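Local coordinates for ABC transporter ATP-binding protein (Leptospira interrogans serovar Copenhageni, PDB 4HZI) that probably binds and hydrolyses ATP as the nucleotide-binding subunit of an orphan ABC transporter involved in manganese utilization and tolerance, at residues A[144-148]-A[149-153]; A[77-81]-A[82-86]. All coordinates share one frame; numbering follows the deposited sequence.

Contact 1 of 2, residues A[144-148]-A[149-153]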
loop_
_atom_site.group_PDB
_atom_site.type_symbol
_atom_site.label_atom_id
_atom_site.label_comp_id
_atom_site.label_asym_id
_atom_site.label_seq_id
_atom_site.Cartn_x
_atom_site.Cartn_y
_atom_site.Cartn_z
ATOM N N ARG A 144 6.757 -3.856 35.235
ATOM C CA ARG A 144 5.673 -4.162 36.176
ATOM C C ARG A 144 4.319 -4.050 35.449
ATOM O O ARG A 144 4.179 -3.271 34.488
ATOM C CB ARG A 144 5.733 -3.213 37.383
ATOM N N ASP A 145 3.327 -4.832 35.892
ATOM C CA ASP A 145 1.959 -4.684 35.401
ATOM C C ASP A 145 1.481 -3.253 35.612
ATOM O O ASP A 145 2.052 -2.523 36.432
ATOM C CB ASP A 145 0.999 -5.639 36.110
ATOM C CG ASP A 145 1.305 -7.080 35.814
ATOM O OD1 ASP A 145 1.895 -7.353 34.738
ATOM O OD2 ASP A 145 0.962 -7.933 36.661
ATOM N N PRO A 146 0.462 -2.829 34.839
ATOM C CA PRO A 146 -0.104 -1.499 34.990
ATOM C C PRO A 146 -0.638 -1.268 36.397
ATOM O O PRO A 146 -1.262 -2.157 36.972
ATOM C CB PRO A 146 -1.258 -1.490 33.979
ATOM C CG PRO A 146 -0.812 -2.440 32.917
ATOM C CD PRO A 146 -0.127 -3.541 33.686
ATOM N N SER A 147 -0.323 -0.106 36.948
ATOM C CA SER A 147 -0.832 0.301 38.233
ATOM C C SER A 147 -2.292 0.671 38.073
ATOM O O SER A 147 -2.753 0.967 36.953
ATOM C CB SER A 147 -0.038 1.506 38.749
ATOM O OG SER A 147 -0.332 2.701 38.009
ATOM N N PRO A 148 -3.038 0.687 39.191
ATOM C CA PRO A 148 -4.387 1.271 39.164
ATOM C C PRO A 148 -4.469 2.677 38.503
ATOM O O PRO A 148 -5.371 2.931 37.731
ATOM C CB PRO A 148 -4.768 1.312 40.664
ATOM C CG PRO A 148 -4.049 0.130 41.233
ATOM C CD PRO A 148 -2.705 0.142 40.523
ATOM N N GLU A 149 -3.532 3.566 38.783
ATOM C CA GLU A 149 -3.595 4.912 38.210
ATOM C C GLU A 149 -3.280 4.911 36.697
ATOM O O GLU A 149 -3.801 5.730 35.917
ATOM C CB GLU A 149 -2.624 5.841 38.915
ATOM C CG GLU A 149 -2.751 7.290 38.442
ATOM C CD GLU A 149 -1.693 8.220 39.026
ATOM O OE1 GLU A 149 -1.325 8.059 40.215
ATOM O OE2 GLU A 149 -1.233 9.126 38.288
ATOM N N GLU A 150 -2.384 4.029 36.295
ATOM C CA GLU A 150 -2.139 3.815 34.864
ATOM C C GLU A 150 -3.380 3.316 34.102
ATOM O O GLU A 150 -3.703 3.831 33.019
ATOM C CB GLU A 150 -0.955 2.862 34.679
ATOM C CG GLU A 150 0.375 3.588 34.916
ATOM C CD GLU A 150 1.574 2.680 35.115
ATOM O OE1 GLU A 150 1.420 1.431 35.158
ATOM O OE2 GLU A 150 2.697 3.241 35.215
ATOM N N GLU A 151 -4.088 2.337 34.671
ATOM C CA GLU A 151 -5.386 1.918 34.111
ATOM C C GLU A 151 -6.343 3.089 33.954
ATOM O O GLU A 151 -6.967 3.232 32.912
ATOM C CB GLU A 151 -6.059 0.851 34.972
ATOM C CG GLU A 151 -5.232 -0.410 35.169
ATOM C CD GLU A 151 -5.595 -1.528 34.215
ATOM O OE1 GLU A 151 -6.714 -1.505 33.659
ATOM O OE2 GLU A 151 -4.756 -2.438 34.036
ATOM N N THR A 152 -6.450 3.932 34.979
ATOM C CA THR A 152 -7.346 5.072 34.947
ATOM C C THR A 152 -6.947 6.069 33.862
ATOM O O THR A 152 -7.811 6.652 33.188
ATOM C CB THR A 152 -7.366 5.799 36.320
ATOM O OG1 THR A 152 -7.725 4.858 37.345
ATOM C CG2 THR A 152 -8.361 6.947 36.321
ATOM N N LYS A 153 -5.650 6.297 33.715
ATOM C CA LYS A 153 -5.171 7.258 32.709
ATOM C C LYS A 153 -5.509 6.791 31.274
ATOM O O LYS A 153 -5.878 7.596 30.407
ATOM C CB LYS A 153 -3.668 7.482 32.860
ATOM C CG LYS A 153 -3.317 8.347 34.059
ATOM C CD LYS A 153 -1.811 8.434 34.279
ATOM C CE LYS A 153 -1.449 9.711 35.028
ATOM N NZ LYS A 153 -0.094 9.635 35.628
HETATM O O HOH W 1 3.742 0.197 36.791
#
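S147 and E150 exchange bonds between side chain and backbone at the start of helix 148-160, the reciprocal pattern called a capping box. The hydroxyl oxygen OG of S147 accepts from the amide N of E150 at 3.0 Å. In return, the amide N of S147 donates to OE1 of E150 at 2.9 Å, a nearly straight bond that meets the carboxylate from above its plane. Serine suits the N-cap because its hydroxyl is one bond from CB: with OG set between the backbone N and the carbonyl carbon (chi1 71°), it turns back over the first turn. Glutamate has the length for the return bond; its chain, extended beyond CG, runs alongside the serine, and E150 CG lies 3.3 Å from S147 OG.

Beyond this exchange, the first helical bonds form. E151 N donates to S147 O at 3.0 Å, while P148 O receives both N and OG1 of T152, from opposite faces of the carbonyl plane. P148 fits the first helical position, where its ring fixes phi and no amide hydrogen is required. The chain of E151 bends at chi2 (-97°), bringing E151 OE2 to 3.6 Å from CB of P146; both residues also touch L133 of helix 128-133. Farther out, a water donates to D145 O and E150 OE1, tying the preceding loop to the cap, and K153 NZ forms a salt bridge with E149 OE2 at 2.9 Å, one turn along the helix.

Three successive glutamates at this end would probably interact favourably with the positive end of the helix dipole, and the E150 carboxylate, holding an amide and a water, should be stabilised as the anion.

Contact 2 of 2, residues A[77-81]-A[82-86]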
loop_
_atom_site.group_PDB
_atom_site.type_symbol
_atom_site.label_atom_id
_atom_site.label_comp_id
_atom_site.label_asym_id
_atom_site.label_seq_id
_atom_site.Cartn_x
_atom_site.Cartn_y
_atom_site.Cartn_z
ATOM N N VAL A 77 13.998 6.763 10.402
ATOM C CA VAL A 77 13.108 6.608 11.555
ATOM C C VAL A 77 13.886 5.873 12.645
ATOM O O VAL A 77 13.888 6.309 13.804
ATOM C CB VAL A 77 11.847 5.819 11.177
ATOM C CG1 VAL A 77 11.071 5.404 12.415
ATOM C CG2 VAL A 77 10.953 6.649 10.249
ATOM N N ASN A 78 14.580 4.802 12.239
ATOM C CA ASN A 78 15.430 4.046 13.172
ATOM C C ASN A 78 16.514 4.877 13.853
ATOM O O ASN A 78 16.778 4.726 15.056
ATOM C CB ASN A 78 16.050 2.826 12.488
ATOM C CG ASN A 78 15.026 1.791 12.106
ATOM O OD1 ASN A 78 13.920 1.773 12.618
ATOM N ND2 ASN A 78 15.393 0.919 11.202
ATOM N N LEU A 79 17.101 5.805 13.114
ATOM C CA LEU A 79 18.094 6.693 13.624
ATOM C C LEU A 79 17.450 7.693 14.564
ATOM O O LEU A 79 17.924 7.926 15.670
ATOM C CB LEU A 79 18.804 7.341 12.442
ATOM C CG LEU A 79 20.105 8.064 12.741
ATOM C CD1 LEU A 79 20.984 8.167 11.514
ATOM C CD2 LEU A 79 19.827 9.456 13.305
ATOM N N ILE A 80 16.312 8.281 14.148
ATOM C CA ILE A 80 15.598 9.191 15.069
ATOM C C ILE A 80 15.151 8.501 16.391
ATOM O O ILE A 80 15.171 9.119 17.451
ATOM C CB ILE A 80 14.420 9.877 14.327
ATOM C CG1 ILE A 80 14.963 10.775 13.216
ATOM C CG2 ILE A 80 13.549 10.693 15.274
ATOM C CD1 ILE A 80 13.970 11.268 12.199
ATOM N N TYR A 81 14.863 7.200 16.348
ATOM C CA TYR A 81 14.411 6.464 17.516
ATOM C C TYR A 81 15.570 5.852 18.306
ATOM O O TYR A 81 15.349 5.089 19.256
ATOM C CB TYR A 81 13.397 5.398 17.088
ATOM C CG TYR A 81 12.476 4.895 18.186
ATOM C CD1 TYR A 81 11.748 5.775 18.985
ATOM C CD2 TYR A 81 12.332 3.528 18.428
ATOM C CE1 TYR A 81 10.901 5.304 20.005
ATOM C CE2 TYR A 81 11.465 3.061 19.409
ATOM C CZ TYR A 81 10.760 3.949 20.198
ATOM O OH TYR A 81 9.925 3.465 21.197
ATOM N N GLY A 82 16.798 6.184 17.933
ATOM C CA GLY A 82 18.008 5.736 18.659
ATOM C C GLY A 82 18.381 4.268 18.462
ATOM O O GLY A 82 19.064 3.669 19.332
ATOM N N MET A 83 17.941 3.674 17.355
ATOM C CA MET A 83 18.176 2.236 17.086
ATOM C C MET A 83 19.481 2.005 16.329
ATOM O O MET A 83 20.061 0.910 16.403
ATOM C CB MET A 83 17.033 1.577 16.305
ATOM C CG MET A 83 15.680 1.457 16.999
ATOM S SD MET A 83 15.457 0.028 18.099
ATOM C CE MET A 83 15.884 -1.325 17.004
ATOM N N ILE A 84 19.904 3.017 15.572
ATOM C CA ILE A 84 21.190 3.061 14.899
ATOM C C ILE A 84 21.819 4.410 15.125
ATOM O O ILE A 84 21.125 5.426 15.350
ATOM C CB ILE A 84 21.101 2.832 13.374
ATOM C CG1 ILE A 84 20.258 3.918 12.716
ATOM C CG2 ILE A 84 20.549 1.457 13.077
ATOM C CD1 ILE A 84 20.196 3.779 11.199
ATOM N N TRP A 85 23.133 4.426 15.183
ATOM C CA TRP A 85 23.879 5.662 15.341
ATOM C C TRP A 85 24.288 6.232 14.015
ATOM O O TRP A 85 24.763 5.507 13.142
ATOM C CB TRP A 85 25.193 5.418 16.099
ATOM C CG TRP A 85 25.058 5.273 17.542
ATOM C CD1 TRP A 85 25.333 4.162 18.283
ATOM C CD2 TRP A 85 24.653 6.287 18.467
ATOM N NE1 TRP A 85 25.125 4.417 19.630
ATOM C CE2 TRP A 85 24.707 5.717 19.766
ATOM C CE3 TRP A 85 24.262 7.619 18.330
ATOM C CZ2 TRP A 85 24.362 6.436 20.910
ATOM C CZ3 TRP A 85 23.918 8.333 19.462
ATOM C CH2 TRP A 85 23.963 7.739 20.739
ATOM N N ALA A 86 24.236 7.557 13.886
ATOM C CA ALA A 86 24.708 8.224 12.709
ATOM C C ALA A 86 26.229 8.013 12.555
ATOM O O ALA A 86 26.949 7.978 13.556
ATOM C CB ALA A 86 24.428 9.699 12.804
HETATM O O HOH W 2 20.526 7.759 16.665
#
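I84 lays its CG1 branch across the flank of L79, the two side chains crossing at about a right angle. I84 CG1 settles 3.6 Å from L79 CA and also touches L79 CB. The branch reaches this hollow because chi1 of 61° sets CG1 between the backbone N and the carbonyl carbon. Farther along the leucine, L79 CD1 meets A86 CB at 4.0 Å, where a methyl is bulk enough. L79 and A86 both pack on I40, and I84 on Y42, joining this patch to strand 36-42.

The chain can fold back so closely because helix 73-80 ends in a Schellman motif. M83 N donates to N78 O at 2.8 Å and G82 N to L79 O at 3.1 Å, the latter from well above the carbonyl plane. G82 takes the positive phi (74°) of the C-prime position, a backbone shape glycine adopts easily because it has no side chain. M83 CB sits over N78 O and lies beside N78 CB, while M83 CG lies beside Y81 CD2, the two side chains pointing the same way.

A water donates to both L79 O and I84 O, bridging helix end and loop. Thus loop amides serve N78 O and L79 O, the latter with the water's help, and Y98 OH and R107 NH1 bond the next two carbonyls, while aliphatic side chains of L79, I84 and A86 pack together on the flank.

In the fold
The two contacts treat opposite ends of two different helices: contact 1 starts helix 148-160, and contact 2 ends helix 73-80. Contact 1 lies at the surface, with no buried residue among those that touch, and relies on carboxylates, hydroxyls and a lysine, along with backbone groups. Contact 2 is partly buried, and its helix packs against strands of both larger sheets, so aliphatic side chains dominate and polar work falls mainly to the backbone. That helix begins within a probable Walker A P-loop, as expected in an ABC ATPase. The contact 1 water joins a loop carbonyl to a carboxylate, the contact 2 water two carbonyls. The centres are about 30 Å apart and the contacts do not touch.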